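Local coordinates for serine protease pet (Escherichia coli, PDB 4OM9), which is a secreted autotransporter enterotoxin of enteroaggregative strains, a serine protease whose passenger domain probably cleaves host alpha-fodrin, at residues 671-685 with 692-706. Sequence-based numbering, arbitrary orientation.
Sequences TLNTVSSLDRTALTI and TASSSLFTTSNIKSG
Ser676 N bonds to Ser696 O, Phe698 N to Ser676 O and Leu678 N to Phe698 O (173° at the hydrogen), an alternation that stacks 671-685 on 692-706 as successive coils of a parallel beta-helix. The axes of strands 676-679 and 697-699 approach to 4.8 Å, with N-to-C directions 6° apart. Strands 682-685 and 703-705 repeat the pattern, after the intervening turn has moved the register by one residue.

Among apolar contacts, Leu672 CD1 meets Leu697 CD1 at 3.8 Å inside the coil. Leu683 and Ile703 lie side by side, CD2 of the leucine 3.9 Å from CG2 of the isoleucine. Val675, just before the strand, brings CG1 to the edge of the partly exposed Phe698 ring, 4.1 Å from CE1.

Polar side chains join at the turn. With its CG anti to the backbone N (chi1 -176°), Asp679 offers the anti lone pair of OD1 to Thr700 OG1 at 2.7 Å, while its OD2 pairs with Arg680 NH1 at 2.8 Å. This double engagement should limit carboxylate rotation.

Arg680 NE also forms a salt bridge to Asp659. Strands 649-652, 655-658 and 661-664 form the preceding coil against 671-685; strands 708-712, 725-729 and 733-735 continue the ladders beyond 692-706.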
ATOM      1  N   THR A 671       2.371  10.479 -13.983  1.00 37.58           N
ATOM      2  CA  THR A 671       2.797  10.144 -15.335  1.00 38.42           C
ATOM      3  C   THR A 671       1.623   9.942 -16.298  1.00 38.00           C
ATOM      4  O   THR A 671       1.023   8.872 -16.362  1.00 41.53           O
ATOM      5  CB  THR A 671       3.644   8.881 -15.345  1.00 39.32           C
ATOM      6  OG1 THR A 671       4.765   9.060 -14.471  1.00 39.91           O
ATOM      7  CG2 THR A 671       4.121   8.566 -16.759  1.00 40.40           C
ATOM      8  N   LEU A 672       1.291  10.970 -17.058  1.00 37.93           N
ATOM      9  CA  LEU A 672       0.199  10.843 -17.992  1.00 37.72           C
ATOM     10  C   LEU A 672       0.675  10.162 -19.265  1.00 43.13           C
ATOM     11  O   LEU A 672       1.108  10.822 -20.210  1.00 45.63           O
ATOM     12  CB  LEU A 672      -0.399  12.207 -18.285  1.00 37.30           C
ATOM     13  CG  LEU A 672      -0.842  12.929 -17.008  1.00 39.69           C
ATOM     14  CD1 LEU A 672      -1.506  14.266 -17.329  1.00 36.19           C
ATOM     15  CD2 LEU A 672      -1.766  12.051 -16.176  1.00 35.80           C
ATOM     16  N   ASN A 673       0.601   8.831 -19.278  1.00 44.51           N
ATOM     17  CA  ASN A 673       0.975   8.049 -20.456  1.00 41.60           C
ATOM     18  C   ASN A 673      -0.241   7.517 -21.208  1.00 44.17           C
ATOM     19  O   ASN A 673      -0.134   6.610 -22.030  1.00 50.88           O
ATOM     20  CB  ASN A 673       1.918   6.894 -20.071  1.00 47.08           C
ATOM     21  CG  ASN A 673       1.294   5.894 -19.093  1.00 44.55           C
ATOM     22  OD1 ASN A 673       0.113   5.962 -18.764  1.00 48.27           O
ATOM     23  ND2 ASN A 673       2.099   4.951 -18.641  1.00 41.10           N
ATOM     24  N   THR A 674      -1.395   8.110 -20.921  1.00 44.64           N
ATOM     25  CA  THR A 674      -2.622   7.860 -21.663  1.00 42.74           C
ATOM     26  C   THR A 674      -3.224   9.216 -22.009  1.00 44.43           C
ATOM     27  O   THR A 674      -3.121  10.153 -21.219  1.00 44.57           O
ATOM     28  CB  THR A 674      -3.626   6.996 -20.838  1.00 44.19           C
ATOM     29  OG1 THR A 674      -3.312   5.608 -21.001  1.00 47.55           O
ATOM     30  CG2 THR A 674      -5.047   7.234 -21.284  1.00 40.98           C
ATOM     31  N   VAL A 675      -3.843   9.318 -23.182  1.00 46.96           N
ATOM     32  CA  VAL A 675      -4.340  10.594 -23.694  1.00 51.73           C
ATOM     33  C   VAL A 675      -5.303  11.286 -22.737  1.00 49.73           C
ATOM     34  O   VAL A 675      -6.291  10.705 -22.321  1.00 51.88           O
ATOM     35  CB  VAL A 675      -5.051  10.410 -25.058  1.00 55.03           C
ATOM     36  CG1 VAL A 675      -5.662  11.727 -25.521  1.00 55.11           C
ATOM     37  CG2 VAL A 675      -4.083   9.860 -26.100  1.00 55.52           C
ATOM     38  N   SER A 676      -5.016  12.540 -22.408  1.00 48.93           N
ATOM     39  CA  SER A 676      -5.838  13.299 -21.471  1.00 46.59           C
ATOM     40  C   SER A 676      -6.640  14.408 -22.156  1.00 48.89           C
ATOM     41  O   SER A 676      -6.127  15.157 -22.994  1.00 51.19           O
ATOM     42  CB  SER A 676      -4.969  13.900 -20.363  1.00 43.91           C
ATOM     43  OG  SER A 676      -4.608  12.913 -19.418  1.00 41.56           O
ATOM     44  N   SER A 677      -7.903  14.511 -21.768  1.00 42.70           N
ATOM     45  CA  SER A 677      -8.801  15.497 -22.327  1.00 47.35           C
ATOM     46  C   SER A 677      -9.579  16.216 -21.220  1.00 46.33           C
ATOM     47  O   SER A 677     -10.419  15.625 -20.547  1.00 43.91           O
ATOM     48  CB  SER A 677      -9.745  14.822 -23.324  1.00 54.02           C
ATOM     49  OG  SER A 677     -11.075  15.274 -23.145  1.00 54.49           O
ATOM     50  N   LEU A 678      -9.275  17.490 -21.018  1.00 40.34           N
ATOM     51  CA  LEU A 678      -9.936  18.295 -20.001  1.00 36.19           C
ATOM     52  C   LEU A 678     -10.816  19.375 -20.647  1.00 39.79           C
ATOM     53  O   LEU A 678     -10.333  20.249 -21.382  1.00 40.25           O
ATOM     54  CB  LEU A 678      -8.907  18.939 -19.080  1.00 35.73           C
ATOM     55  CG  LEU A 678      -8.194  18.161 -17.966  1.00 35.49           C
ATOM     56  CD1 LEU A 678      -8.234  16.634 -18.136  1.00 35.17           C
ATOM     57  CD2 LEU A 678      -6.755  18.642 -17.784  1.00 35.22           C
ATOM     58  N   ASP A 679     -12.116  19.307 -20.387  1.00 46.54           N
ATOM     59  CA  ASP A 679     -13.036  20.294 -20.930  1.00 45.15           C
ATOM     60  C   ASP A 679     -13.648  21.106 -19.809  1.00 44.41           C
ATOM     61  O   ASP A 679     -14.462  20.592 -19.059  1.00 45.07           O
ATOM     62  CB  ASP A 679     -14.127  19.626 -21.756  1.00 43.27           C
ATOM     63  CG  ASP A 679     -15.052  20.635 -22.413  1.00 48.28           C
ATOM     64  OD1 ASP A 679     -14.685  21.823 -22.468  1.00 49.09           O
ATOM     65  OD2 ASP A 679     -16.148  20.244 -22.876  1.00 50.48           O
ATOM     66  N   ARG A 680     -13.257  22.375 -19.711  1.00 45.40           N
ATOM     67  CA  ARG A 680     -13.670  23.244 -18.610  1.00 45.04           C
ATOM     68  C   ARG A 680     -13.165  22.659 -17.294  1.00 42.08           C
ATOM     69  O   ARG A 680     -13.765  22.828 -16.237  1.00 48.81           O
ATOM     70  CB  ARG A 680     -15.196  23.424 -18.601  1.00 48.41           C
ATOM     71  CG  ARG A 680     -15.766  23.724 -19.983  1.00 47.02           C
ATOM     72  CD  ARG A 680     -17.246  24.067 -19.961  1.00 47.85           C
ATOM     73  NE  ARG A 680     -18.087  22.982 -19.461  1.00 53.08           N
ATOM     74  CZ  ARG A 680     -18.421  21.898 -20.157  1.00 58.24           C
ATOM     75  NH1 ARG A 680     -17.973  21.719 -21.390  1.00 59.76           N
ATOM     76  NH2 ARG A 680     -19.201  20.983 -19.617  1.00 56.44           N
ATOM     77  N   THR A 681     -12.037  21.971 -17.378  1.00 37.31           N
ATOM     78  CA  THR A 681     -11.467  21.313 -16.219  1.00 37.13           C
ATOM     79  C   THR A 681     -10.099  21.878 -15.814  1.00 35.61           C
ATOM     80  O   THR A 681      -9.069  21.475 -16.348  1.00 38.95           O
ATOM     81  CB  THR A 681     -11.361  19.770 -16.451  1.00 41.21           C
ATOM     82  OG1 THR A 681     -12.684  19.203 -16.550  1.00 38.62           O
ATOM     83  CG2 THR A 681     -10.583  19.076 -15.298  1.00 36.61           C
ATOM     84  N   ALA A 682     -10.099  22.794 -14.848  1.00 45.06           N
ATOM     85  CA  ALA A 682      -8.869  23.476 -14.445  1.00 46.54           C
ATOM     86  C   ALA A 682      -7.848  22.550 -13.763  1.00 51.39           C
ATOM     87  O   ALA A 682      -8.188  21.782 -12.861  1.00 50.33           O
ATOM     88  CB  ALA A 682      -9.196  24.643 -13.531  1.00 52.01           C
ATOM     89  N   LEU A 683      -6.595  22.649 -14.203  1.00 42.11           N
ATOM     90  CA  LEU A 683      -5.519  21.814 -13.700  1.00 41.28           C
ATOM     91  C   LEU A 683      -4.492  22.625 -12.929  1.00 45.69           C
ATOM     92  O   LEU A 683      -3.843  23.511 -13.493  1.00 48.98           O
ATOM     93  CB  LEU A 683      -4.832  21.081 -14.852  1.00 35.87           C
ATOM     94  CG  LEU A 683      -3.571  20.305 -14.442  1.00 38.02           C
ATOM     95  CD1 LEU A 683      -3.856  19.368 -13.289  1.00 39.01           C
ATOM     96  CD2 LEU A 683      -3.012  19.533 -15.611  1.00 35.71           C
ATOM     97  N   THR A 684      -4.323  22.318 -11.647  1.00 54.03           N
ATOM     98  CA  THR A 684      -3.353  23.047 -10.838  1.00 54.73           C
ATOM     99  C   THR A 684      -2.266  22.138 -10.293  1.00 56.51           C
ATOM    100  O   THR A 684      -2.535  21.235  -9.509  1.00 59.70           O
ATOM    101  CB  THR A 684      -4.021  23.782  -9.663  1.00 54.84           C
ATOM    102  OG1 THR A 684      -4.924  24.769 -10.175  1.00 54.53           O
ATOM    103  CG2 THR A 684      -2.965  24.486  -8.817  1.00 57.20           C
ATOM    104  N   ILE A 685      -1.032  22.397 -10.717  1.00 40.88           N
ATOM    105  CA  ILE A 685       0.132  21.630 -10.278  1.00 41.71           C
ATOM    106  C   ILE A 685       0.880  22.423  -9.222  1.00 45.84           C
ATOM    107  O   ILE A 685       1.471  23.452  -9.530  1.00 50.41           O
ATOM    108  CB  ILE A 685       1.047  21.302 -11.464  1.00 37.70           C
ATOM    109  CG1 ILE A 685       0.250  20.491 -12.496  1.00 36.90           C
ATOM    110  CG2 ILE A 685       2.272  20.566 -11.005  1.00 38.24           C
ATOM    111  CD1 ILE A 685       1.036  20.048 -13.707  1.00 37.31           C
ATOM    112  N   THR A 692       4.845  14.414 -15.479  1.00 43.78           N
ATOM    113  CA  THR A 692       5.337  14.118 -16.814  1.00 43.61           C
ATOM    114  C   THR A 692       4.196  13.577 -17.666  1.00 44.55           C
ATOM    115  O   THR A 692       3.543  12.593 -17.299  1.00 43.18           O
ATOM    116  CB  THR A 692       6.484  13.089 -16.790  1.00 45.08           C
ATOM    117  OG1 THR A 692       7.399  13.403 -15.729  1.00 51.33           O
ATOM    118  CG2 THR A 692       7.217  13.073 -18.120  1.00 48.59           C
ATOM    119  N   ALA A 693       3.948  14.222 -18.798  1.00 51.19           N
ATOM    120  CA  ALA A 693       2.893  13.783 -19.699  1.00 48.55           C
ATOM    121  C   ALA A 693       3.474  13.327 -21.036  1.00 57.26           C
ATOM    122  O   ALA A 693       3.754  14.145 -21.905  1.00 60.58           O
ATOM    123  CB  ALA A 693       1.883  14.894 -19.907  1.00 48.13           C
ATOM    124  N   SER A 694       3.650  12.022 -21.194  1.00 48.67           N
ATOM    125  CA  SER A 694       4.256  11.460 -22.395  1.00 53.56           C
ATOM    126  C   SER A 694       3.190  11.174 -23.434  1.00 53.22           C
ATOM    127  O   SER A 694       3.460  10.639 -24.512  1.00 59.28           O
ATOM    128  CB  SER A 694       5.026  10.181 -22.059  1.00 58.80           C
ATOM    129  OG  SER A 694       5.979  10.418 -21.036  1.00 64.95           O
ATOM    130  N   SER A 695       1.966  11.537 -23.088  1.00 47.05           N
ATOM    131  CA  SER A 695       0.812  11.269 -23.923  1.00 46.44           C
ATOM    132  C   SER A 695       0.080  12.581 -24.146  1.00 44.22           C
ATOM    133  O   SER A 695       0.118  13.459 -23.283  1.00 44.15           O
ATOM    134  CB  SER A 695      -0.093  10.220 -23.255  1.00 40.70           C
ATOM    135  OG  SER A 695      -1.212   9.900 -24.059  1.00 41.21           O
ATOM    136  N   SER A 696      -0.579  12.718 -25.292  1.00 59.31           N
ATOM    137  CA  SER A 696      -1.284  13.959 -25.638  1.00 61.89           C
ATOM    138  C   SER A 696      -2.179  14.512 -24.522  1.00 59.86           C
ATOM    139  O   SER A 696      -2.908  13.763 -23.867  1.00 61.49           O
ATOM    140  CB  SER A 696      -2.144  13.745 -26.884  1.00 64.66           C
ATOM    141  OG  SER A 696      -1.385  13.785 -28.073  1.00 67.95           O
ATOM    142  N   LEU A 697      -2.134  15.825 -24.325  1.00 53.16           N
ATOM    143  CA  LEU A 697      -3.026  16.475 -23.377  1.00 48.95           C
ATOM    144  C   LEU A 697      -3.688  17.715 -23.973  1.00 49.05           C
ATOM    145  O   LEU A 697      -3.026  18.712 -24.228  1.00 50.98           O
ATOM    146  CB  LEU A 697      -2.274  16.844 -22.105  1.00 47.45           C
ATOM    147  CG  LEU A 697      -3.090  17.566 -21.033  1.00 48.51           C
ATOM    148  CD1 LEU A 697      -2.793  16.983 -19.666  1.00 38.94           C
ATOM    149  CD2 LEU A 697      -2.791  19.058 -21.047  1.00 54.51           C
ATOM    150  N   PHE A 698      -4.998  17.636 -24.187  1.00 44.85           N
ATOM    151  CA  PHE A 698      -5.791  18.745 -24.705  1.00 45.12           C
ATOM    152  C   PHE A 698      -6.666  19.297 -23.601  1.00 47.15           C
ATOM    153  O   PHE A 698      -7.201  18.540 -22.797  1.00 44.52           O
ATOM    154  CB  PHE A 698      -6.669  18.309 -25.874  1.00 48.70           C
ATOM    155  CG  PHE A 698      -5.964  17.449 -26.871  1.00 50.91           C
ATOM    156  CD1 PHE A 698      -5.840  16.085 -26.665  1.00 51.93           C
ATOM    157  CD2 PHE A 698      -5.430  17.996 -28.020  1.00 52.08           C
ATOM    158  CE1 PHE A 698      -5.191  15.288 -27.581  1.00 55.52           C
ATOM    159  CE2 PHE A 698      -4.775  17.208 -28.939  1.00 56.73           C
ATOM    160  CZ  PHE A 698      -4.654  15.852 -28.723  1.00 60.43           C
ATOM    161  N   THR A 699      -6.819  20.615 -23.561  1.00 46.85           N
ATOM    162  CA  THR A 699      -7.628  21.238 -22.528  1.00 44.48           C
ATOM    163  C   THR A 699      -8.225  22.558 -23.001  1.00 49.09           C
ATOM    164  O   THR A 699      -7.521  23.434 -23.509  1.00 49.61           O
ATOM    165  CB  THR A 699      -6.813  21.476 -21.265  1.00 42.56           C
ATOM    166  OG1 THR A 699      -6.301  20.224 -20.805  1.00 51.85           O
ATOM    167  CG2 THR A 699      -7.682  22.064 -20.181  1.00 43.78           C
ATOM    168  N   THR A 700      -9.533  22.690 -22.828  1.00 50.20           N
ATOM    169  CA  THR A 700     -10.227  23.915 -23.180  1.00 51.40           C
ATOM    170  C   THR A 700     -10.037  24.957 -22.089  1.00 52.19           C
ATOM    171  O   THR A 700     -10.532  26.074 -22.182  1.00 52.96           O
ATOM    172  CB  THR A 700     -11.717  23.658 -23.402  1.00 52.33           C
ATOM    173  OG1 THR A 700     -12.299  23.135 -22.198  1.00 51.49           O
ATOM    174  CG2 THR A 700     -11.908  22.657 -24.537  1.00 50.10           C
ATOM    175  N   SER A 701      -9.296  24.569 -21.060  1.00 51.13           N
ATOM    176  CA  SER A 701      -9.038  25.402 -19.902  1.00 51.31           C
ATOM    177  C   SER A 701      -7.535  25.615 -19.754  1.00 52.09           C
ATOM    178  O   SER A 701      -6.781  25.408 -20.702  1.00 54.28           O
ATOM    179  CB  SER A 701      -9.616  24.746 -18.644  1.00 48.77           C
ATOM    180  OG  SER A 701      -9.463  25.570 -17.503  1.00 51.25           O
ATOM    181  N   ASN A 702      -7.108  25.994 -18.553  1.00 51.98           N
ATOM    182  CA  ASN A 702      -5.713  26.329 -18.284  1.00 53.22           C
ATOM    183  C   ASN A 702      -5.035  25.424 -17.250  1.00 47.84           C
ATOM    184  O   ASN A 702      -5.696  24.757 -16.459  1.00 46.65           O
ATOM    185  CB  ASN A 702      -5.619  27.770 -17.801  1.00 48.52           C
ATOM    186  CG  ASN A 702      -6.206  27.943 -16.424  1.00 49.16           C
ATOM    187  OD1 ASN A 702      -5.479  28.067 -15.447  1.00 50.88           O
ATOM    188  ND2 ASN A 702      -7.534  27.916 -16.330  1.00 49.39           N
ATOM    189  N   ILE A 703      -3.705  25.450 -17.260  1.00 42.56           N
ATOM    190  CA  ILE A 703      -2.869  24.686 -16.345  1.00 38.20           C
ATOM    191  C   ILE A 703      -1.976  25.624 -15.558  1.00 44.41           C
ATOM    192  O   ILE A 703      -1.181  26.352 -16.144  1.00 46.99           O
ATOM    193  CB  ILE A 703      -1.981  23.676 -17.096  1.00 39.59           C
ATOM    194  CG1 ILE A 703      -2.834  22.718 -17.921  1.00 42.59           C
ATOM    195  CG2 ILE A 703      -1.081  22.907 -16.130  1.00 37.19           C
ATOM    196  CD1 ILE A 703      -2.052  22.007 -18.990  1.00 42.36           C
ATOM    197  N   LYS A 704      -2.110  25.615 -14.238  1.00 50.39           N
ATOM    198  CA  LYS A 704      -1.238  26.394 -13.372  1.00 49.02           C
ATOM    199  C   LYS A 704      -0.235  25.469 -12.712  1.00 51.25           C
ATOM    200  O   LYS A 704      -0.612  24.390 -12.241  1.00 53.83           O
ATOM    201  CB  LYS A 704      -2.052  27.151 -12.324  1.00 52.61           C
ATOM    202  CG  LYS A 704      -3.015  28.139 -12.945  1.00 54.00           C
ATOM    203  CD  LYS A 704      -3.891  28.837 -11.920  1.00 55.37           C
ATOM    204  CE  LYS A 704      -4.911  29.724 -12.636  1.00 62.68           C
ATOM    205  NZ  LYS A 704      -5.786  30.502 -11.716  1.00 62.67           N
ATOM    206  N   SER A 705       1.034  25.878 -12.672  1.00 44.33           N
ATOM    207  CA  SER A 705       2.091  24.986 -12.201  1.00 51.01           C
ATOM    208  C   SER A 705       3.250  25.676 -11.476  1.00 54.82           C
ATOM    209  O   SER A 705       3.946  26.520 -12.035  1.00 53.05           O
ATOM    210  CB  SER A 705       2.644  24.176 -13.378  1.00 46.18           C
ATOM    211  OG  SER A 705       3.775  23.412 -12.990  1.00 50.84           O
ATOM    212  N   GLY A 706       3.448  25.281 -10.222  1.00 59.12           N
ATOM    213  CA  GLY A 706       4.518  25.783  -9.389  1.00 57.86           C
ATOM    214  C   GLY A 706       5.485  24.660  -9.078  1.00 56.43           C
ATOM    215  O   GLY A 706       6.330  24.784  -8.189  1.00 61.68           O
TER
HETATM  216  O   HOH W   1      -5.359  25.861 -12.758  1.00 57.44           O